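Long-range contacts in esterase family protein (PDB 6VH9), which is a serine esterase of the alpha/beta-hydrolase clan that hydrolyses carboxylic esters and probably thioesters such as S-formylglutathione: residues P13-H18 against Y94-E99; Q19-I24 against A73-N78; I24-Q29 against Y66-K71. One frame throughout, in Å; residues are numbered along the deposited sequence.

Interaction 1 (P13-H18 against Y94-E99); sequences PTIGMH and YDYILE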
ATOM      1  N   PRO A  13     -18.595   2.278   9.556  1.00 27.79           N
ATOM      2  CA  PRO A  13     -20.023   2.133   9.885  1.00 32.48           C
ATOM      3  C   PRO A  13     -20.902   3.176   9.209  1.00 28.06           C
ATOM      4  O   PRO A  13     -22.077   2.902   8.933  1.00 29.23           O
ATOM      5  CB  PRO A  13     -20.051   2.245  11.420  1.00 37.28           C
ATOM      6  CG  PRO A  13     -18.733   2.800  11.823  1.00 41.88           C
ATOM      7  CD  PRO A  13     -17.747   2.484  10.743  1.00 34.76           C
ATOM      8  N   THR A  14     -20.359   4.361   8.913  1.00 25.06           N
ATOM      9  CA  THR A  14     -21.160   5.427   8.313  1.00 26.68           C
ATOM     10  C   THR A  14     -21.471   5.149   6.842  1.00 25.33           C
ATOM     11  O   THR A  14     -22.611   5.337   6.386  1.00 26.63           O
ATOM     12  CB  THR A  14     -20.429   6.762   8.465  1.00 24.44           C
ATOM     13  OG1 THR A  14     -20.244   7.047   9.860  1.00 28.68           O
ATOM     14  CG2 THR A  14     -21.214   7.888   7.811  1.00 29.40           C
ATOM     15  N   ILE A  15     -20.472   4.738   6.057  1.00 25.77           N
ATOM     16  CA  ILE A  15     -20.719   4.532   4.628  1.00 25.28           C
ATOM     17  C   ILE A  15     -20.869   3.056   4.258  1.00 23.25           C
ATOM     18  O   ILE A  15     -21.075   2.734   3.076  1.00 26.50           O
ATOM     19  CB  ILE A  15     -19.657   5.223   3.743  1.00 23.50           C
ATOM     20  CG1 ILE A  15     -18.235   4.722   4.007  1.00 22.37           C
ATOM     21  CG2 ILE A  15     -19.734   6.756   3.905  1.00 28.18           C
ATOM     22  CD1 ILE A  15     -17.172   5.458   3.155  1.00 22.19           C
ATOM     23  N   GLY A  16     -20.851   2.154   5.234  1.00 26.13           N
ATOM     24  CA  GLY A  16     -21.198   0.768   4.958  1.00 25.11           C
ATOM     25  C   GLY A  16     -20.242   0.016   4.056  1.00 26.43           C
ATOM     26  O   GLY A  16     -20.680  -0.869   3.304  1.00 23.94           O
ATOM     27  N   MET A  17     -18.941   0.309   4.137  1.00 25.96           N
ATOM     28  CA  MET A  17     -17.985  -0.370   3.274  1.00 25.72           C
ATOM     29  C   MET A  17     -16.571  -0.119   3.778  1.00 22.23           C
ATOM     30  O   MET A  17     -16.301   0.850   4.495  1.00 22.42           O
ATOM     31  CB  MET A  17     -18.126   0.080   1.809  1.00 22.76           C
ATOM     32  CG  MET A  17     -17.849   1.539   1.605  1.00 24.65           C
ATOM     33  SD  MET A  17     -17.966   1.968  -0.143  1.00 28.13           S
ATOM     34  CE  MET A  17     -17.925   3.748  -0.006  1.00 24.35           C
ATOM     35  N   HIS A  18     -15.686  -1.027   3.404  1.00 21.87           N
ATOM     36  CA  HIS A  18     -14.260  -0.760   3.491  1.00 22.36           C
ATOM     37  C   HIS A  18     -13.912   0.439   2.620  1.00 26.78           C
ATOM     38  O   HIS A  18     -14.473   0.629   1.533  1.00 23.13           O
ATOM     39  CB  HIS A  18     -13.485  -1.983   3.035  1.00 21.15           C
ATOM     40  CG  HIS A  18     -13.474  -3.075   4.048  1.00 24.62           C
ATOM     41  ND1 HIS A  18     -14.555  -3.912   4.249  1.00 28.51           N
ATOM     42  CD2 HIS A  18     -12.531  -3.448   4.944  1.00 27.78           C
ATOM     43  CE1 HIS A  18     -14.264  -4.772   5.209  1.00 30.17           C
ATOM     44  NE2 HIS A  18     -13.046  -4.508   5.650  1.00 28.81           N
ATOM     45  N   TYR A  94     -20.840  13.410   3.865  1.00 25.76           N
ATOM     46  CA  TYR A  94     -20.664  14.470   4.853  1.00 27.15           C
ATOM     47  C   TYR A  94     -20.411  13.867   6.230  1.00 28.30           C
ATOM     48  O   TYR A  94     -19.438  14.218   6.916  1.00 24.48           O
ATOM     49  CB  TYR A  94     -21.905  15.379   4.873  1.00 24.61           C
ATOM     50  CG  TYR A  94     -21.828  16.504   5.887  1.00 28.11           C
ATOM     51  CD1 TYR A  94     -22.198  16.298   7.213  1.00 31.99           C
ATOM     52  CD2 TYR A  94     -21.368  17.766   5.522  1.00 30.99           C
ATOM     53  CE1 TYR A  94     -22.119  17.324   8.151  1.00 32.41           C
ATOM     54  CE2 TYR A  94     -21.292  18.803   6.454  1.00 26.75           C
ATOM     55  CZ  TYR A  94     -21.669  18.570   7.762  1.00 30.93           C
ATOM     56  OH  TYR A  94     -21.616  19.587   8.691  1.00 32.42           O
ATOM     57  N   ASP A  95     -21.287  12.947   6.647  1.00 25.15           N
ATOM     58  CA  ASP A  95     -21.139  12.276   7.933  1.00 27.04           C
ATOM     59  C   ASP A  95     -19.832  11.495   8.014  1.00 28.23           C
ATOM     60  O   ASP A  95     -19.258  11.354   9.099  1.00 26.86           O
ATOM     61  CB  ASP A  95     -22.330  11.341   8.163  1.00 28.35           C
ATOM     62  CG  ASP A  95     -23.636  12.089   8.393  1.00 32.04           C
ATOM     63  OD1 ASP A  95     -23.616  13.345   8.441  1.00 28.67           O
ATOM     64  OD2 ASP A  95     -24.685  11.413   8.533  1.00 31.97           O
ATOM     65  N   TYR A  96     -19.366  10.972   6.879  1.00 21.51           N
ATOM     66  CA  TYR A  96     -18.131  10.192   6.857  1.00 21.42           C
ATOM     67  C   TYR A  96     -16.936  11.035   7.283  1.00 23.88           C
ATOM     68  O   TYR A  96     -16.063  10.563   8.024  1.00 25.01           O
ATOM     69  CB  TYR A  96     -17.918   9.605   5.455  1.00 22.01           C
ATOM     70  CG  TYR A  96     -16.648   8.792   5.353  1.00 19.76           C
ATOM     71  CD1 TYR A  96     -16.465   7.666   6.144  1.00 22.50           C
ATOM     72  CD2 TYR A  96     -15.646   9.149   4.464  1.00 21.54           C
ATOM     73  CE1 TYR A  96     -15.274   6.907   6.066  1.00 23.91           C
ATOM     74  CE2 TYR A  96     -14.464   8.405   4.381  1.00 23.77           C
ATOM     75  CZ  TYR A  96     -14.295   7.288   5.168  1.00 24.20           C
ATOM     76  OH  TYR A  96     -13.120   6.570   5.074  1.00 25.34           O
ATOM     77  N   ILE A  97     -16.872  12.285   6.826  1.00 22.44           N
ATOM     78  CA  ILE A  97     -15.773  13.154   7.234  1.00 24.98           C
ATOM     79  C   ILE A  97     -15.780  13.350   8.747  1.00 29.19           C
ATOM     80  O   ILE A  97     -14.720  13.357   9.391  1.00 27.34           O
ATOM     81  CB  ILE A  97     -15.837  14.499   6.487  1.00 26.08           C
ATOM     82  CG1 ILE A  97     -15.586  14.284   4.995  1.00 24.91           C
ATOM     83  CG2 ILE A  97     -14.795  15.483   7.050  1.00 28.52           C
ATOM     84  CD1 ILE A  97     -14.280  13.570   4.663  1.00 27.69           C
ATOM     85  N   LEU A  98     -16.967  13.498   9.343  1.00 25.62           N
ATOM     86  CA  LEU A  98     -17.036  13.596  10.803  1.00 30.47           C
ATOM     87  C   LEU A  98     -16.560  12.305  11.467  1.00 28.17           C
ATOM     88  O   LEU A  98     -15.872  12.335  12.506  1.00 25.49           O
ATOM     89  CB  LEU A  98     -18.458  13.918  11.249  1.00 29.51           C
ATOM     90  CG  LEU A  98     -19.075  15.170  10.617  1.00 35.50           C
ATOM     91  CD1 LEU A  98     -20.446  15.451  11.224  1.00 43.89           C
ATOM     92  CD2 LEU A  98     -18.139  16.351  10.788  1.00 41.71           C
ATOM     93  N   GLU A  99     -16.926  11.161  10.890  1.00 25.82           N
ATOM     94  CA  GLU A  99     -16.454   9.891  11.429  1.00 26.44           C
ATOM     95  C   GLU A  99     -14.937   9.787  11.325  1.00 22.56           C
ATOM     96  O   GLU A  99     -14.269   9.376  12.284  1.00 23.70           O
ATOM     97  CB  GLU A  99     -17.104   8.720  10.694  1.00 26.81           C
ATOM     98  CG  GLU A  99     -16.563   7.361  11.153  1.00 31.04           C
ATOM     99  CD  GLU A  99     -16.979   6.240  10.235  1.00 30.62           C
ATOM    100  OE1 GLU A  99     -16.167   5.824   9.374  1.00 28.00           O
ATOM    101  OE2 GLU A  99     -18.115   5.768  10.394  1.00 30.70           O
TER
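T14 and E99 meet where the turn joining the antiparallel strands 3-12 and 17-26 of this alpha/beta-hydrolase sheet comes down on helix 93-107; in the turn, G16 and M17 face S12 as a G1 beta bulge. E99 leaves the helix with CG anti to the backbone N (chi1 176°) and its chain extended, which carries the carboxylate up to the turn. Its CB lies 3.7 Å from T14 OG1, and CG passes the same hydroxyl a little farther off. E99 CD lies 3.4 Å from T14 OG1, with P13 CD next nearest. OE2 takes both hydrogen bonds that cross the contact: the backbone N of T14 reaches it at 3.0 Å on the syn side, close to the carboxylate plane, while OG1 of T14 donates at 2.5 Å from well above that plane. OE1 turns to the strand before the turn, where it is bonded to Y10 OH and S12 OG. Four bonds thus fix the carboxylate's rotation, and so many donors would be expected to stabilise its charge. The methyl of T14 rests on CB of D95, whose own carboxylate is bonded to N86. I15 also packs on D162 of a second subunit, and P13 on F32 of a third. Beside this cluster I15 covers one face of the Y96 ring: CG2 packs on Y96 CB, and CD1 sits over the ring centre, 3.7 Å from the centroid.

Interaction 2 (Q19-I24 against A73-N78); sequences QNLTVI and AVIMPN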
ATOM      1  N   GLN A  19     -13.014   1.254   3.137  1.00 22.31           N
ATOM      2  CA  GLN A  19     -12.604   2.496   2.460  1.00 22.37           C
ATOM      3  C   GLN A  19     -11.189   2.823   2.902  1.00 25.37           C
ATOM      4  O   GLN A  19     -10.850   2.547   4.022  1.00 24.34           O
ATOM      5  CB  GLN A  19     -13.518   3.630   2.905  1.00 27.41           C
ATOM      6  CG  GLN A  19     -13.416   4.882   2.058  1.00 26.67           C
ATOM      7  CD  GLN A  19     -14.259   4.833   0.813  1.00 24.89           C
ATOM      8  OE1 GLN A  19     -14.615   3.789   0.345  1.00 24.53           O
ATOM      9  NE2 GLN A  19     -14.544   5.982   0.252  1.00 26.85           N
ATOM     10  N   ASN A  20     -10.368   3.264   1.956  1.00 24.84           N
ATOM     11  CA  ASN A  20      -8.957   3.609   2.240  1.00 25.97           C
ATOM     12  C   ASN A  20      -8.922   5.044   2.777  1.00 27.78           C
ATOM     13  O   ASN A  20      -9.498   5.893   2.134  1.00 24.25           O
ATOM     14  CB  ASN A  20      -8.107   3.459   0.980  1.00 25.39           C
ATOM     15  CG  ASN A  20      -8.036   2.038   0.461  1.00 41.21           C
ATOM     16  OD1 ASN A  20      -7.361   1.195   1.034  1.00 51.73           O
ATOM     17  ND2 ASN A  20      -8.675   1.774  -0.662  1.00 49.70           N
ATOM     18  N   LEU A  21      -7.856   5.314   3.520  1.00 23.31           N
ATOM     19  CA  LEU A  21      -7.594   6.624   4.127  1.00 21.20           C
ATOM     20  C   LEU A  21      -6.074   6.713   4.249  1.00 24.55           C
ATOM     21  O   LEU A  21      -5.460   5.722   4.523  1.00 24.76           O
ATOM     22  CB  LEU A  21      -8.279   6.625   5.495  1.00 29.44           C
ATOM     23  CG  LEU A  21      -7.848   7.673   6.497  1.00 34.11           C
ATOM     24  CD1 LEU A  21      -8.356   9.026   6.090  1.00 41.74           C
ATOM     25  CD2 LEU A  21      -8.393   7.335   7.857  1.00 39.66           C
ATOM     26  N   THR A  22      -5.504   7.871   3.993  1.00 19.64           N
ATOM     27  CA  THR A  22      -4.058   8.003   4.205  1.00 22.87           C
ATOM     28  C   THR A  22      -3.770   9.050   5.269  1.00 27.39           C
ATOM     29  O   THR A  22      -4.519  10.029   5.429  1.00 24.48           O
ATOM     30  CB  THR A  22      -3.310   8.357   2.911  1.00 32.76           C
ATOM     31  OG1 THR A  22      -3.752   9.623   2.438  1.00 45.11           O
ATOM     32  CG2 THR A  22      -3.557   7.301   1.830  1.00 32.32           C
ATOM     33  N   VAL A  23      -2.681   8.822   6.013  1.00 21.10           N
ATOM     34  CA  VAL A  23      -2.311   9.667   7.144  1.00 22.03           C
ATOM     35  C   VAL A  23      -0.814   9.939   7.100  1.00 22.19           C
ATOM     36  O   VAL A  23      -0.010   9.018   6.902  1.00 25.35           O
ATOM     37  CB  VAL A  23      -2.699   9.026   8.493  1.00 22.16           C
ATOM     38  CG1 VAL A  23      -2.116   9.827   9.673  1.00 24.98           C
ATOM     39  CG2 VAL A  23      -4.235   8.950   8.624  1.00 25.90           C
ATOM     40  N   ILE A  24      -0.438  11.205   7.257  1.00 21.17           N
ATOM     41  CA  ILE A  24       0.949  11.586   7.518  1.00 20.16           C
ATOM     42  C   ILE A  24       1.063  11.863   9.009  1.00 23.21           C
ATOM     43  O   ILE A  24       0.325  12.698   9.544  1.00 22.63           O
ATOM     44  CB  ILE A  24       1.371  12.817   6.702  1.00 24.05           C
ATOM     45  CG1 ILE A  24       1.429  12.492   5.210  1.00 30.05           C
ATOM     46  CG2 ILE A  24       2.745  13.310   7.162  1.00 29.27           C
ATOM     47  CD1 ILE A  24       1.413  13.746   4.321  1.00 26.11           C
ATOM     48  N   ALA A  73       0.359  16.633  11.449  1.00 26.87           N
ATOM     49  CA  ALA A  73      -0.327  15.442  10.966  1.00 23.43           C
ATOM     50  C   ALA A  73      -1.342  15.820   9.891  1.00 22.18           C
ATOM     51  O   ALA A  73      -2.019  16.846   9.988  1.00 24.66           O
ATOM     52  CB  ALA A  73      -1.026  14.724  12.116  1.00 26.21           C
ATOM     53  N   VAL A  74      -1.470  14.977   8.871  1.00 23.85           N
ATOM     54  CA  VAL A  74      -2.384  15.241   7.759  1.00 23.33           C
ATOM     55  C   VAL A  74      -3.249  14.012   7.522  1.00 23.78           C
ATOM     56  O   VAL A  74      -2.737  12.897   7.382  1.00 23.64           O
ATOM     57  CB  VAL A  74      -1.634  15.640   6.472  1.00 21.88           C
ATOM     58  CG1 VAL A  74      -2.626  16.007   5.367  1.00 22.24           C
ATOM     59  CG2 VAL A  74      -0.688  16.829   6.731  1.00 23.19           C
ATOM     60  N   ILE A  75      -4.558  14.226   7.441  1.00 20.80           N
ATOM     61  CA  ILE A  75      -5.539  13.164   7.260  1.00 21.43           C
ATOM     62  C   ILE A  75      -6.139  13.340   5.871  1.00 25.31           C
ATOM     63  O   ILE A  75      -6.721  14.391   5.569  1.00 25.10           O
ATOM     64  CB  ILE A  75      -6.633  13.235   8.337  1.00 24.03           C
ATOM     65  CG1 ILE A  75      -6.019  13.469   9.730  1.00 22.69           C
ATOM     66  CG2 ILE A  75      -7.525  12.001   8.289  1.00 22.83           C
ATOM     67  CD1 ILE A  75      -5.093  12.355  10.201  1.00 22.94           C
ATOM     68  N   MET A  76      -6.024  12.320   5.029  1.00 22.01           N
ATOM     69  CA  MET A  76      -6.478  12.439   3.641  1.00 23.02           C
ATOM     70  C   MET A  76      -7.513  11.369   3.327  1.00 23.91           C
ATOM     71  O   MET A  76      -7.152  10.232   2.976  1.00 23.60           O
ATOM     72  CB  MET A  76      -5.300  12.355   2.670  1.00 23.70           C
ATOM     73  CG  MET A  76      -4.477  13.640   2.659  1.00 23.28           C
ATOM     74  SD  MET A  76      -2.740  13.436   2.204  1.00 25.69           S
ATOM     75  CE  MET A  76      -2.138  12.427   3.572  1.00 22.62           C
ATOM     76  N   PRO A  77      -8.803  11.678   3.423  1.00 22.95           N
ATOM     77  CA  PRO A  77      -9.832  10.674   3.143  1.00 23.21           C
ATOM     78  C   PRO A  77     -10.201  10.618   1.664  1.00 21.94           C
ATOM     79  O   PRO A  77      -9.733  11.417   0.852  1.00 25.82           O
ATOM     80  CB  PRO A  77     -11.020  11.152   4.000  1.00 21.78           C
ATOM     81  CG  PRO A  77     -10.825  12.619   4.112  1.00 27.61           C
ATOM     82  CD  PRO A  77      -9.360  12.919   3.980  1.00 25.47           C
ATOM     83  N   ASN A  78     -11.024   9.619   1.325  1.00 18.83           N
ATOM     84  CA  ASN A  78     -11.567   9.454  -0.020  1.00 24.45           C
ATOM     85  C   ASN A  78     -13.085   9.619   0.023  1.00 23.33           C
ATOM     86  O   ASN A  78     -13.760   8.921   0.793  1.00 23.25           O
ATOM     87  CB  ASN A  78     -11.193   8.076  -0.588  1.00 24.03           C
ATOM     88  CG  ASN A  78     -11.852   7.802  -1.940  1.00 29.48           C
ATOM     89  OD1 ASN A  78     -12.010   8.707  -2.778  1.00 28.24           O
ATOM     90  ND2 ASN A  78     -12.256   6.559  -2.148  1.00 26.32           N
TER
HETATM   91  O   HOH W   1     -11.173   7.656   3.471  1.00 27.98           O
HETATM   92  O   HOH W   2     -11.571   3.939  -0.662  1.00 35.90           O
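T22 and I24 pair with M76 and V74 through four backbone hydrogen bonds, joining strands 17-26 and 72-76 as antiparallel neighbours whose local axes run 170° apart. V23 and I75 form the non-hydrogen-bonded pair between them. This half is tightly packed: V23 CG2 lies 3.8 Å from I75 CD1 on one face, where L21 CD1 also meets I75 CG2. On the other face I24 CD1 reaches M76 CE at 3.9 Å, and T22 OG1, bonded to E54 O, comes to 3.1 Å from M76 CB. Beyond P77 the strands part and the contact is bridged by water. One water links N20 O to N78 N, and a second joins N20 N to N78 ND2, replacing direct pairing. Q19 still spans the gap because its chain bends at chi2 (84°), sending NE2 to N78 O at 3.1 Å; the acceptor lies in the plane of the glutamine amide, whereas NE2 stands above the carbonyl plane of N78. Helix 93-107 packs on L21, I75 and P77 through V100 and I97, helix 63-69 lies against I24 and V74 on the other face, and strands 3-12 and 42-47 continue the sheet beyond the pair.

Interaction 3 (I24-Q29 against Y66-K71); sequences ILPEDQ and YANEHK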
ATOM      1  N   ILE A  24      -0.438  11.205   7.257  1.00 21.17           N
ATOM      2  CA  ILE A  24       0.949  11.586   7.518  1.00 20.16           C
ATOM      3  C   ILE A  24       1.063  11.863   9.009  1.00 23.21           C
ATOM      4  O   ILE A  24       0.325  12.698   9.544  1.00 22.63           O
ATOM      5  CB  ILE A  24       1.371  12.817   6.702  1.00 24.05           C
ATOM      6  CG1 ILE A  24       1.429  12.492   5.210  1.00 30.05           C
ATOM      7  CG2 ILE A  24       2.745  13.310   7.162  1.00 29.27           C
ATOM      8  CD1 ILE A  24       1.413  13.746   4.321  1.00 26.11           C
ATOM      9  N   LEU A  25       1.982  11.167   9.686  1.00 23.58           N
ATOM     10  CA  LEU A  25       2.163  11.286  11.132  1.00 21.92           C
ATOM     11  C   LEU A  25       3.631  11.601  11.395  1.00 26.56           C
ATOM     12  O   LEU A  25       4.469  10.689  11.464  1.00 28.93           O
ATOM     13  CB  LEU A  25       1.725  10.008  11.848  1.00 24.06           C
ATOM     14  CG  LEU A  25       1.533  10.103  13.359  1.00 25.41           C
ATOM     15  CD1 LEU A  25       0.242  10.882  13.685  1.00 24.75           C
ATOM     16  CD2 LEU A  25       1.476   8.708  13.973  1.00 27.91           C
ATOM     17  N   PRO A  26       3.983  12.883  11.518  1.00 25.85           N
ATOM     18  CA  PRO A  26       5.382  13.242  11.759  1.00 22.83           C
ATOM     19  C   PRO A  26       5.879  12.617  13.054  1.00 31.30           C
ATOM     20  O   PRO A  26       5.109  12.349  13.980  1.00 33.01           O
ATOM     21  CB  PRO A  26       5.342  14.772  11.854  1.00 26.60           C
ATOM     22  CG  PRO A  26       4.142  15.157  11.058  1.00 27.63           C
ATOM     23  CD  PRO A  26       3.138  14.076  11.324  1.00 28.83           C
ATOM     24  N   GLU A  27       7.172  12.363  13.107  1.00 30.48           N
ATOM     25  CA  GLU A  27       7.720  11.696  14.275  1.00 35.61           C
ATOM     26  C   GLU A  27       8.045  12.707  15.373  1.00 41.93           C
ATOM     27  O   GLU A  27       8.410  13.857  15.112  1.00 46.57           O
ATOM     28  CB  GLU A  27       8.961  10.882  13.897  1.00 41.34           C
ATOM     29  CG  GLU A  27       8.644   9.639  13.046  1.00 44.85           C
ATOM     30  CD  GLU A  27       9.907   8.935  12.553  1.00 46.32           C
ATOM     31  OE1 GLU A  27      10.928   9.008  13.255  1.00 49.47           O
ATOM     32  OE2 GLU A  27       9.884   8.334  11.462  1.00 52.01           O
ATOM     33  N   ASP A  28       7.857  12.271  16.612  1.00 44.26           N
ATOM     34  CA  ASP A  28       8.234  13.015  17.804  1.00 39.75           C
ATOM     35  C   ASP A  28       8.980  12.060  18.722  1.00 37.76           C
ATOM     36  O   ASP A  28       8.654  10.870  18.779  1.00 34.32           O
ATOM     37  CB  ASP A  28       6.986  13.593  18.505  1.00 43.15           C
ATOM     38  CG  ASP A  28       7.331  14.435  19.716  1.00 55.54           C
ATOM     39  OD1 ASP A  28       7.635  15.631  19.539  1.00 58.74           O
ATOM     40  OD2 ASP A  28       7.303  13.900  20.847  1.00 55.44           O
ATOM     41  N   GLN A  29       9.978  12.579  19.456  1.00 36.23           N
ATOM     42  CA  GLN A  29      10.771  11.700  20.310  1.00 34.54           C
ATOM     43  C   GLN A  29       9.893  10.980  21.329  1.00 36.06           C
ATOM     44  O   GLN A  29      10.185   9.840  21.703  1.00 38.92           O
ATOM     45  CB  GLN A  29      11.913  12.464  20.998  1.00 48.70           C
ATOM     46  CG  GLN A  29      11.596  13.838  21.570  1.00 57.35           C
ATOM     47  CD  GLN A  29      12.841  14.523  22.149  1.00 60.99           C
ATOM     48  OE1 GLN A  29      13.158  14.374  23.333  1.00 69.20           O
ATOM     49  NE2 GLN A  29      13.556  15.264  21.308  1.00 65.18           N
ATOM     50  N   TYR A  66       6.407  18.927   3.394  1.00 28.91           N
ATOM     51  CA  TYR A  66       5.997  20.156   4.064  1.00 33.31           C
ATOM     52  C   TYR A  66       5.455  19.869   5.461  1.00 29.66           C
ATOM     53  O   TYR A  66       5.799  20.569   6.419  1.00 31.91           O
ATOM     54  CB  TYR A  66       4.937  20.888   3.234  1.00 34.83           C
ATOM     55  CG  TYR A  66       5.214  20.971   1.749  1.00 31.81           C
ATOM     56  CD1 TYR A  66       6.505  21.157   1.266  1.00 33.72           C
ATOM     57  CD2 TYR A  66       4.170  20.877   0.825  1.00 31.21           C
ATOM     58  CE1 TYR A  66       6.755  21.239  -0.092  1.00 34.74           C
ATOM     59  CE2 TYR A  66       4.411  20.960  -0.535  1.00 31.73           C
ATOM     60  CZ  TYR A  66       5.691  21.143  -0.987  1.00 31.78           C
ATOM     61  OH  TYR A  66       5.938  21.225  -2.337  1.00 33.74           O
ATOM     62  N   ALA A  67       4.608  18.840   5.591  1.00 27.27           N
ATOM     63  CA  ALA A  67       4.003  18.533   6.883  1.00 29.46           C
ATOM     64  C   ALA A  67       5.055  18.137   7.907  1.00 28.59           C
ATOM     65  O   ALA A  67       4.992  18.564   9.065  1.00 32.66           O
ATOM     66  CB  ALA A  67       2.964  17.419   6.739  1.00 30.83           C
ATOM     67  N   ASN A  68       6.030  17.323   7.495  1.00 29.77           N
ATOM     68  CA  ASN A  68       7.082  16.892   8.416  1.00 34.32           C
ATOM     69  C   ASN A  68       7.884  18.085   8.913  1.00 37.18           C
ATOM     70  O   ASN A  68       8.277  18.130  10.083  1.00 37.31           O
ATOM     71  CB  ASN A  68       8.010  15.875   7.737  1.00 33.35           C
ATOM     72  CG  ASN A  68       7.411  14.471   7.665  1.00 41.51           C
ATOM     73  OD1 ASN A  68       6.312  14.216   8.153  1.00 42.56           O
ATOM     74  ND2 ASN A  68       8.142  13.554   7.044  1.00 50.31           N
ATOM     75  N   GLU A  69       8.125  19.065   8.032  1.00 35.63           N
ATOM     76  CA  GLU A  69       8.855  20.272   8.408  1.00 38.37           C
ATOM     77  C   GLU A  69       8.159  21.038   9.521  1.00 41.42           C
ATOM     78  O   GLU A  69       8.816  21.735  10.302  1.00 43.53           O
ATOM     79  CB  GLU A  69       9.019  21.187   7.191  1.00 43.68           C
ATOM     80  CG  GLU A  69      10.084  20.748   6.192  1.00 56.64           C
ATOM     81  CD  GLU A  69       9.882  21.368   4.811  1.00 65.03           C
ATOM     82  OE1 GLU A  69       9.080  22.318   4.688  1.00 63.71           O
ATOM     83  OE2 GLU A  69      10.532  20.911   3.848  1.00 68.44           O
ATOM     84  N   HIS A  70       6.836  20.931   9.611  1.00 34.92           N
ATOM     85  CA  HIS A  70       6.065  21.710  10.571  1.00 37.52           C
ATOM     86  C   HIS A  70       5.362  20.842  11.603  1.00 37.58           C
ATOM     87  O   HIS A  70       4.453  21.331  12.280  1.00 43.11           O
ATOM     88  CB  HIS A  70       5.054  22.599   9.841  1.00 42.52           C
ATOM     89  CG  HIS A  70       5.692  23.561   8.891  1.00 45.33           C
ATOM     90  ND1 HIS A  70       6.252  24.752   9.303  1.00 48.08           N
ATOM     91  CD2 HIS A  70       5.893  23.493   7.554  1.00 44.52           C
ATOM     92  CE1 HIS A  70       6.758  25.383   8.258  1.00 44.33           C
ATOM     93  NE2 HIS A  70       6.556  24.639   7.186  1.00 51.71           N
ATOM     94  N   LYS A  71       5.763  19.573  11.736  1.00 32.06           N
ATOM     95  CA  LYS A  71       5.192  18.666  12.732  1.00 31.43           C
ATOM     96  C   LYS A  71       3.673  18.580  12.616  1.00 34.33           C
ATOM     97  O   LYS A  71       2.961  18.498  13.618  1.00 35.10           O
ATOM     98  CB  LYS A  71       5.579  19.125  14.142  1.00 37.04           C
ATOM     99  CG  LYS A  71       6.758  18.449  14.796  1.00 53.72           C
ATOM    100  CD  LYS A  71       6.532  18.487  16.304  1.00 56.39           C
ATOM    101  CE  LYS A  71       6.994  17.233  16.986  1.00 52.74           C
ATOM    102  NZ  LYS A  71       8.467  17.092  16.886  1.00 59.75           N
TER
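The chain at P26 passes N68 with their CA atoms 5.2 Å apart, where the end of strand 17-26 meets the C-terminal end of helix 63-69, and no hydrogen bond links the two segments. K71 has positive phi (55°) as the C-prime residue of a Schellman motif, with L72 N bonded to A67 O and K71 N more weakly to N68 O; the chain thereby turns off the helix beside the proline. P26 is the wedge between the two: its CG lies 3.7 Å from N68 OD1 and 3.8 Å from the carbonyl carbon of K71. CG2 of I24 touches the same amide oxygen and, at 4.1 Å, CB of A67. N68 brings OD1 over these carbons with its CG beside the backbone N (chi1 -78°), while its ND2 is directed to E64 in a weak bond. Farther out, the contact turns ionic. The side chain of K71, bent at chi3 and chi4, reaches along the loop after the strand to D28, so that NZ makes a salt bridge of 3.1 Å with OD1. The other carboxylate oxygen, OD2, is bonded to S30 OG. Both carboxylate oxygens of D28 are thus engaged, which probably limits its rotation. From this helix end the chain enters strand 72-76: helix 63-69 belongs to the beta-alpha-beta crossover from strand 42-47 to that strand, a unit from which the alpha/beta-hydrolase fold is built.

Overall arrangement
All three contacts involve strand 17-26 or the turn leading into it, and follow it throughout: interaction 1 at its start, interaction 2 along its length and interaction 3 at its finish. Centres of interactions 1 and 2 are about 13 Å apart, those of 2 and 3 about 15 Å, and those of 1 and 3 about 27 Å. The partners come in reverse order along the chain, helix 63-69, strand 72-76, then helix 93-107, so the three loops lie one within another. I24 belongs to interactions 2 and 3, while Y96 packs on Q19 between 1 and 2. Near one edge of the sheet, the strand thus meets two helices, away from the predicted catalytic residues.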